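Local coordinates for DNA mimic protein DMP12 (Neisseria meningitidis MC58, PDB 3W1O) that acts as a DNA mimic that binds the histone-like protein HU and partially prevents HU from binding DNA, probably as a regulator rather than a competitive inhibitor, at residues S19-T22 against E23-W27; I45-Y48 against Q49-L53; G67-E70 against G71-I75. One frame throughout, in Å; residues are numbered along the deposited sequence.

Interaction 1: residues S19-T22 against E23-W27; sequences SEYT and EMIDW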
loop_
_atom_site.group_PDB
_atom_site.type_symbol
_atom_site.label_atom_id
_atom_site.label_comp_id
_atom_site.label_asym_id
_atom_site.label_seq_id
_atom_site.Cartn_x
_atom_site.Cartn_y
_atom_site.Cartn_z
ATOM N N SER A 19 16.218 -6.312 -6.966
ATOM C CA SER A 19 16.178 -4.964 -7.492
ATOM C C SER A 19 15.422 -4.835 -8.816
ATOM O O SER A 19 14.915 -3.760 -9.133
ATOM C CB SER A 19 17.592 -4.397 -7.567
ATOM O OG SER A 19 18.303 -5.139 -8.492
ATOM N N GLU A 20 15.318 -5.909 -9.581
ATOM C CA GLU A 20 14.625 -5.760 -10.854
ATOM C C GLU A 20 13.131 -5.588 -10.559
ATOM O O GLU A 20 12.546 -6.375 -9.769
ATOM C CB GLU A 20 14.905 -6.911 -11.819
ATOM C CG GLU A 20 14.545 -6.474 -13.229
ATOM C CD GLU A 20 14.752 -7.519 -14.269
ATOM O OE1 GLU A 20 15.657 -8.356 -14.086
ATOM O OE2 GLU A 20 14.028 -7.481 -15.297
ATOM N N TYR A 21 12.542 -4.533 -11.124
ATOM C CA TYR A 21 11.181 -4.137 -10.732
ATOM C C TYR A 21 10.173 -5.242 -11.018
ATOM O O TYR A 21 9.355 -5.572 -10.152
ATOM C CB TYR A 21 10.743 -2.823 -11.415
ATOM C CG TYR A 21 9.460 -2.292 -10.873
ATOM C CD1 TYR A 21 9.441 -1.502 -9.727
ATOM C CD2 TYR A 21 8.242 -2.605 -11.487
ATOM C CE1 TYR A 21 8.278 -1.031 -9.201
ATOM C CE2 TYR A 21 7.072 -2.129 -10.975
ATOM C CZ TYR A 21 7.095 -1.341 -9.816
ATOM O OH TYR A 21 5.914 -0.855 -9.296
ATOM N N THR A 22 10.233 -5.820 -12.224
ATOM C CA THR A 22 9.280 -6.877 -12.608
ATOM C C THR A 22 9.376 -8.047 -11.642
ATOM O O THR A 22 8.340 -8.612 -11.195
ATOM C CB THR A 22 9.505 -7.352 -14.042
ATOM O OG1 THR A 22 9.174 -6.273 -14.931
ATOM C CG2 THR A 22 8.564 -8.520 -14.364
ATOM N N GLU A 23 10.614 -8.369 -11.292
ATOM C CA GLU A 23 10.899 -9.407 -10.305
ATOM C C GLU A 23 10.373 -9.078 -8.895
ATOM O O GLU A 23 9.999 -10.015 -8.174
ATOM C CB GLU A 23 12.391 -9.680 -10.223
ATOM C CG GLU A 23 12.915 -10.478 -11.376
ATOM C CD GLU A 23 14.406 -10.786 -11.230
ATOM O OE1 GLU A 23 15.168 -10.498 -12.183
ATOM O OE2 GLU A 23 14.810 -11.306 -10.167
ATOM N N MET A 24 10.354 -7.798 -8.494
ATOM C CA MET A 24 9.776 -7.405 -7.181
ATOM C C MET A 24 8.275 -7.642 -7.212
ATOM O O MET A 24 7.676 -8.107 -6.241
ATOM C CB MET A 24 9.978 -5.913 -6.842
ATOM C CG MET A 24 11.377 -5.505 -6.596
ATOM S SD MET A 24 11.580 -3.686 -6.453
ATOM C CE MET A 24 10.967 -3.400 -4.757
ATOM N N ILE A 25 7.651 -7.285 -8.335
ATOM C CA ILE A 25 6.181 -7.484 -8.466
ATOM C C ILE A 25 5.864 -8.981 -8.430
ATOM O O ILE A 25 4.921 -9.402 -7.752
ATOM C CB ILE A 25 5.625 -6.896 -9.786
ATOM C CG1 ILE A 25 5.915 -5.391 -9.867
ATOM C CG2 ILE A 25 4.090 -7.140 -9.913
ATOM C CD1 ILE A 25 5.253 -4.567 -8.738
ATOM N N ASP A 26 6.651 -9.762 -9.161
ATOM C CA ASP A 26 6.503 -11.210 -9.146
ATOM C C ASP A 26 6.639 -11.737 -7.719
ATOM O O ASP A 26 5.828 -12.529 -7.296
ATOM C CB ASP A 26 7.535 -11.882 -10.033
ATOM C CG ASP A 26 7.335 -11.587 -11.519
ATOM O OD1 ASP A 26 6.224 -11.166 -11.955
ATOM O OD2 ASP A 26 8.333 -11.804 -12.251
ATOM N N TRP A 27 7.639 -11.257 -6.980
ATOM C CA TRP A 27 7.834 -11.633 -5.584
ATOM C C TRP A 27 6.562 -11.340 -4.779
ATOM O O TRP A 27 6.107 -12.216 -4.025
ATOM C CB TRP A 27 9.035 -10.924 -4.962
ATOM C CG TRP A 27 9.262 -11.289 -3.533
ATOM C CD1 TRP A 27 10.073 -12.279 -3.064
ATOM C CD2 TRP A 27 8.687 -10.642 -2.375
ATOM N NE1 TRP A 27 10.040 -12.291 -1.696
ATOM C CE2 TRP A 27 9.189 -11.311 -1.243
ATOM C CE3 TRP A 27 7.789 -9.556 -2.199
ATOM C CZ2 TRP A 27 8.832 -10.952 0.091
ATOM C CZ3 TRP A 27 7.434 -9.181 -0.887
ATOM C CH2 TRP A 27 7.941 -9.889 0.240
#
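The N-terminal end of helix 21-30 is built here, with Glu20 at its N-cap position and Tyr21 through Asp26 winding up from it. The carbonyl oxygen of Glu20 receives the N-H of Met24 at 2.9 Å, and Tyr21 O takes the N-H of Ile25 at 3.0 Å. Asp26 N closes the next bond on Thr22 O, also at 2.9 Å.

On one side of the helix Tyr21 and Ile25 pack one helical turn apart. The first torsion of the tyrosine (chi1 -171°) swings the ring forward along the helix, out over Ile25, and CE2 of Tyr21 comes within 3.6 Å of CG1 of Ile25 while the methyl CD1 of Ile25 reaches on toward the hydroxyl end. Met24 completes the group with a Met-aromatic contact: its SD lies 5.4 Å from the centroid of the Tyr21 ring, in an oblique approach. This apolar side is laid on strand 115-118, where Tyr21, Met24 and Ile25 all touch Ile116, and Tyr21 OH is hydrogen-bonded to Asp72.

Acidic groups mark the exposed side. OE1 of Glu20 and OE1 of Glu23 stand only 2.9 Å apart, two acceptors whose carboxylate planes are turned 62° against each other. Such closeness would probably raise the proton affinity of one of them, although the start of a helix should offer some compensation to negative charge. Asp26 runs beside Thr22, pointing the same way, and CG2 of Thr22 meets OD2 of Asp26 at 3.9 Å. These acidic groups are consistent with the DNA-like electrostatic surface of this protein, and the whole is an amphipathic helix start, apolar toward the sheet and acidic toward solvent.

Interaction 2: residues I45-Y48 against Q49-L53; sequences IIEY and QNRGL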
loop_
_atom_site.group_PDB
_atom_site.type_symbol
_atom_site.label_atom_id
_atom_site.label_comp_id
_atom_site.label_asym_id
_atom_site.label_seq_id
_atom_site.Cartn_x
_atom_site.Cartn_y
_atom_site.Cartn_z
ATOM N N ILE A 45 -11.783 -2.401 -3.035
ATOM C CA ILE A 45 -11.492 -1.118 -3.700
ATOM C C ILE A 45 -12.766 -0.287 -3.698
ATOM O O ILE A 45 -12.759 0.902 -3.379
ATOM C CB ILE A 45 -10.981 -1.362 -5.128
ATOM C CG1 ILE A 45 -9.585 -1.959 -5.056
ATOM C CG2 ILE A 45 -10.997 -0.088 -5.975
ATOM C CD1 ILE A 45 -8.987 -2.426 -6.407
ATOM N N ILE A 46 -13.870 -0.908 -4.056
ATOM C CA ILE A 46 -15.120 -0.139 -4.180
ATOM C C ILE A 46 -15.627 0.281 -2.819
ATOM O O ILE A 46 -15.982 1.436 -2.594
ATOM C CB ILE A 46 -16.200 -0.959 -4.951
ATOM C CG1 ILE A 46 -15.731 -1.179 -6.397
ATOM C CG2 ILE A 46 -17.615 -0.266 -4.804
ATOM C CD1 ILE A 46 -16.543 -2.235 -7.183
ATOM N N GLU A 47 -15.609 -0.648 -1.882
ATOM C CA GLU A 47 -16.069 -0.340 -0.531
ATOM C C GLU A 47 -15.342 0.876 0.015
ATOM O O GLU A 47 -15.939 1.815 0.545
ATOM C CB GLU A 47 -15.744 -1.555 0.359
ATOM C CG GLU A 47 -16.136 -1.415 1.828
ATOM C CD GLU A 47 -15.755 -2.648 2.690
ATOM O OE1 GLU A 47 -15.110 -3.641 2.216
ATOM O OE2 GLU A 47 -16.081 -2.582 3.883
ATOM N N TYR A 48 -14.026 0.842 -0.075
ATOM C CA TYR A 48 -13.189 1.917 0.447
ATOM C C TYR A 48 -13.100 3.182 -0.386
ATOM O O TYR A 48 -12.881 4.241 0.154
ATOM C CB TYR A 48 -11.807 1.355 0.819
ATOM C CG TYR A 48 -11.964 0.650 2.151
ATOM C CD1 TYR A 48 -11.945 1.368 3.351
ATOM C CD2 TYR A 48 -12.220 -0.721 2.203
ATOM C CE1 TYR A 48 -12.164 0.709 4.590
ATOM C CE2 TYR A 48 -12.420 -1.380 3.422
ATOM C CZ TYR A 48 -12.392 -0.649 4.599
ATOM O OH TYR A 48 -12.598 -1.303 5.792
ATOM N N GLN A 49 -13.285 3.079 -1.685
ATOM C CA GLN A 49 -13.475 4.274 -2.524
ATOM C C GLN A 49 -14.635 5.098 -1.956
ATOM O O GLN A 49 -14.497 6.291 -1.656
ATOM C CB GLN A 49 -13.802 3.831 -3.961
ATOM C CG GLN A 49 -14.233 4.985 -4.876
ATOM C CD GLN A 49 -13.191 6.132 -4.924
ATOM O OE1 GLN A 49 -13.536 7.304 -4.774
ATOM N NE2 GLN A 49 -11.941 5.786 -5.134
ATOM N N ASN A 50 -15.779 4.443 -1.797
ATOM C CA ASN A 50 -17.002 5.146 -1.389
ATOM C C ASN A 50 -16.951 5.623 0.067
ATOM O O ASN A 50 -17.748 6.439 0.504
ATOM C CB ASN A 50 -18.240 4.277 -1.703
ATOM C CG ASN A 50 -18.411 4.036 -3.214
ATOM O OD1 ASN A 50 -18.073 4.891 -4.032
ATOM N ND2 ASN A 50 -18.909 2.867 -3.573
ATOM N N ARG A 51 -15.966 5.158 0.809
ATOM C CA ARG A 51 -15.778 5.665 2.165
ATOM C C ARG A 51 -14.671 6.676 2.304
ATOM O O ARG A 51 -14.437 7.231 3.388
ATOM C CB ARG A 51 -15.612 4.505 3.089
ATOM C CG ARG A 51 -16.984 3.855 3.216
ATOM C CD ARG A 51 -16.992 2.730 4.197
ATOM N NE ARG A 51 -16.636 3.254 5.505
ATOM C CZ ARG A 51 -16.014 2.522 6.411
ATOM N NH1 ARG A 51 -15.739 1.250 6.107
ATOM N NH2 ARG A 51 -15.684 3.057 7.584
ATOM N N GLY A 52 -13.972 6.894 1.204
ATOM C CA GLY A 52 -12.983 7.961 1.140
ATOM C C GLY A 52 -11.540 7.575 1.461
ATOM O O GLY A 52 -10.694 8.455 1.601
ATOM N N LEU A 53 -11.243 6.271 1.512
ATOM C CA LEU A 53 -9.895 5.809 1.786
ATOM C C LEU A 53 -8.864 6.278 0.718
ATOM O O LEU A 53 -7.767 6.747 1.051
ATOM C CB LEU A 53 -9.856 4.286 1.966
ATOM C CG LEU A 53 -8.437 3.657 2.126
ATOM C CD1 LEU A 53 -7.672 4.256 3.390
ATOM C CD2 LEU A 53 -8.494 2.151 2.270
#
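A Schellman motif joins helix 42-51 to helix 53-61, with Tyr48 and Leu53 meeting across it. Tyr48 O accepts the N-H of Leu53 at 2.9 Å. A weak bond to the same oxygen comes from Arg51, with Arg51 N 3.3 Å from Tyr48 O. Before the turn the helix keeps its regular bonds, Gln49 N to Ile45 O at 2.8 Å and Asn50 N to Ile46 O at 3.1 Å. Trp54 NE1 also bonds to Ile45 O, which thus serves both helices.

Gly52 makes the change of direction, its phi of 94° leaving the helical range; Gly52 N still reaches back to Gln49 O, and the same residue is the N-cap of the helix that follows. Gly52 thus connects the two helices in a tight turn.

The turn brings Leu53 up to the tyrosine, and its CD2 touches CD1 of the Tyr48 ring at 3.7 Å, the two side chains crossing at a slant. Arg51 lies toward the hydroxyl end of the same ring, alongside and pointing the same way: NH1 is 3.9 Å from CE1 of Tyr48, with ring and guanidinium planes 38° apart. Glu95 draws the two polar ends together, hydrogen-bonded to Tyr48 OH and in a salt bridge with Arg51 NH2. Glu47 approaches the guanidinium edge, but its OE2 stays 4.4 Å from NH1 of Arg51, beyond a salt bridge.

Interaction 3: residues G67-E70 against G71-I75; sequences GPSE and GDWLI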
loop_
_atom_site.group_PDB
_atom_site.type_symbol
_atom_site.label_atom_id
_atom_site.label_comp_id
_atom_site.label_asym_id
_atom_site.label_seq_id
_atom_site.Cartn_x
_atom_site.Cartn_y
_atom_site.Cartn_z
ATOM N N GLY A 67 -9.651 6.806 -7.147
ATOM C CA GLY A 67 -9.367 5.436 -6.817
ATOM C C GLY A 67 -8.267 4.854 -7.676
ATOM O O GLY A 67 -7.771 5.489 -8.587
ATOM N N PRO A 68 -7.869 3.630 -7.364
ATOM C CA PRO A 68 -6.783 2.975 -8.044
ATOM C C PRO A 68 -7.167 2.597 -9.474
ATOM O O PRO A 68 -8.361 2.532 -9.846
ATOM C CB PRO A 68 -6.501 1.733 -7.166
ATOM C CG PRO A 68 -7.767 1.521 -6.423
ATOM C CD PRO A 68 -8.428 2.836 -6.260
ATOM N N SER A 69 -6.144 2.447 -10.300
ATOM C CA SER A 69 -6.294 2.004 -11.661
ATOM C C SER A 69 -5.018 1.235 -11.998
ATOM O O SER A 69 -4.105 1.178 -11.178
ATOM C CB SER A 69 -6.465 3.214 -12.600
ATOM O OG SER A 69 -5.349 4.076 -12.530
ATOM N N GLU A 70 -4.917 0.680 -13.208
ATOM C CA GLU A 70 -3.722 -0.040 -13.591
ATOM C C GLU A 70 -2.520 0.919 -13.573
ATOM O O GLU A 70 -2.603 2.053 -14.077
ATOM C CB GLU A 70 -3.881 -0.595 -14.994
ATOM C CG GLU A 70 -2.715 -1.439 -15.442
ATOM C CD GLU A 70 -3.069 -2.237 -16.693
ATOM O OE1 GLU A 70 -3.710 -1.650 -17.597
ATOM O OE2 GLU A 70 -2.753 -3.451 -16.737
ATOM N N GLY A 71 -1.418 0.467 -12.993
ATOM C CA GLY A 71 -0.205 1.290 -12.942
ATOM C C GLY A 71 0.711 0.911 -11.800
ATOM O O GLY A 71 0.501 -0.107 -11.140
ATOM N N ASP A 72 1.766 1.700 -11.598
ATOM C CA ASP A 72 2.736 1.393 -10.560
ATOM C C ASP A 72 3.101 2.678 -9.903
ATOM O O ASP A 72 3.318 3.678 -10.605
ATOM C CB ASP A 72 3.981 0.805 -11.174
ATOM C CG ASP A 72 3.745 -0.604 -11.657
ATOM O OD1 ASP A 72 3.937 -1.513 -10.843
ATOM O OD2 ASP A 72 3.286 -0.777 -12.796
ATOM N N TRP A 73 3.192 2.655 -8.574
ATOM C CA TRP A 73 3.405 3.880 -7.818
ATOM C C TRP A 73 4.385 3.536 -6.722
ATOM O O TRP A 73 4.350 2.430 -6.163
ATOM C CB TRP A 73 2.103 4.419 -7.201
ATOM C CG TRP A 73 1.140 4.963 -8.181
ATOM C CD1 TRP A 73 1.032 6.268 -8.570
ATOM C CD2 TRP A 73 0.120 4.246 -8.896
ATOM N NE1 TRP A 73 0.012 6.407 -9.479
ATOM C CE2 TRP A 73 -0.552 5.181 -9.713
ATOM C CE3 TRP A 73 -0.268 2.906 -8.943
ATOM C CZ2 TRP A 73 -1.615 4.836 -10.556
ATOM C CZ3 TRP A 73 -1.379 2.549 -9.798
ATOM C CH2 TRP A 73 -2.002 3.508 -10.590
ATOM N N LEU A 74 5.307 4.437 -6.455
ATOM C CA LEU A 74 6.373 4.113 -5.490
ATOM C C LEU A 74 6.347 5.203 -4.492
ATOM O O LEU A 74 6.392 6.352 -4.909
ATOM C CB LEU A 74 7.726 4.254 -6.139
ATOM C CG LEU A 74 8.134 3.528 -7.348
ATOM C CD1 LEU A 74 9.671 3.677 -7.400
ATOM C CD2 LEU A 74 7.699 2.102 -7.269
ATOM N N ILE A 75 6.344 4.865 -3.193
ATOM C CA ILE A 75 6.061 5.823 -2.095
ATOM C C ILE A 75 7.369 5.856 -1.300
ATOM O O ILE A 75 7.879 4.803 -0.920
ATOM C CB ILE A 75 4.863 5.321 -1.211
ATOM C CG1 ILE A 75 3.548 5.242 -2.027
ATOM C CG2 ILE A 75 4.545 6.282 -0.101
ATOM C CD1 ILE A 75 3.435 4.108 -2.972
#
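The carbonyl oxygen of Ser69 is met by two carbons of the Trp73 indole, CH2 at 3.2 Å and CZ3 at 3.3 Å. The oxygen lies at the edge of the ring and in its plane, so the C-H groups of the six-membered ring, which carry a slight positive charge, face the carbonyl; the attraction is probably weakly electrostatic, without a conventional hydrogen bond. Glu70 O comes to the same CH2 of Trp73 from an oblique direction, at 3.8 Å. The hydroxyl of Ser69 adds a looser touch, OG to CH2 of Trp73 at 3.9 Å.

Trp73 reaches this loop because its CG stands beside the backbone N (chi1 -70°), which sends the long axis of the indole back toward the residues that precede the strand. The loop in turn bends round the ring end. Gly71, with phi 156°, adopts an extended conformation that is open to glycine but disfavoured for other residues, and it joins the loop directly to strand 72-75. Glu70 goes the other way: CG is anti to the backbone N (chi1 -176°) and the chain continues extended to an exposed carboxylate, in keeping with the acidic surface expected of a DNA mimic.

Other partners fix the indole. Trp64 packs against it edge to face, and Asn63 OD1 takes a weak hydrogen bond from Trp73 NE1. Backbone hydrogen bonds pair Gly71 with Phe119, Trp73 with Phe117 and Ile75 with Val115.

The arrangement is that of a strand outermost, within this chain, in a four-stranded antiparallel sheet, entered from a loop whose carbonyl meets the edge of an aromatic residue near the start of that strand.

Overall arrangement
Interactions 1 and 2 lie on opposite sides of the chain's centre, their own centres about 28 Å apart, and interaction 3 touches both. Toward interaction 1 the link is polar and apolar together: beside the tyrosine-aspartate bond, Leu74 packs on Tyr21 and Asp72 on Ile25. Toward interaction 2 it is loop against helix, Ile45 on Pro68 and Gln49 on Gly67. Interactions 1 and 3 are surface contacts, the former mixing acidic and apolar groups, the latter a carbonyl meeting a ring edge. Interaction 2, partly buried, joins two helices and relies on a glycine-led turn.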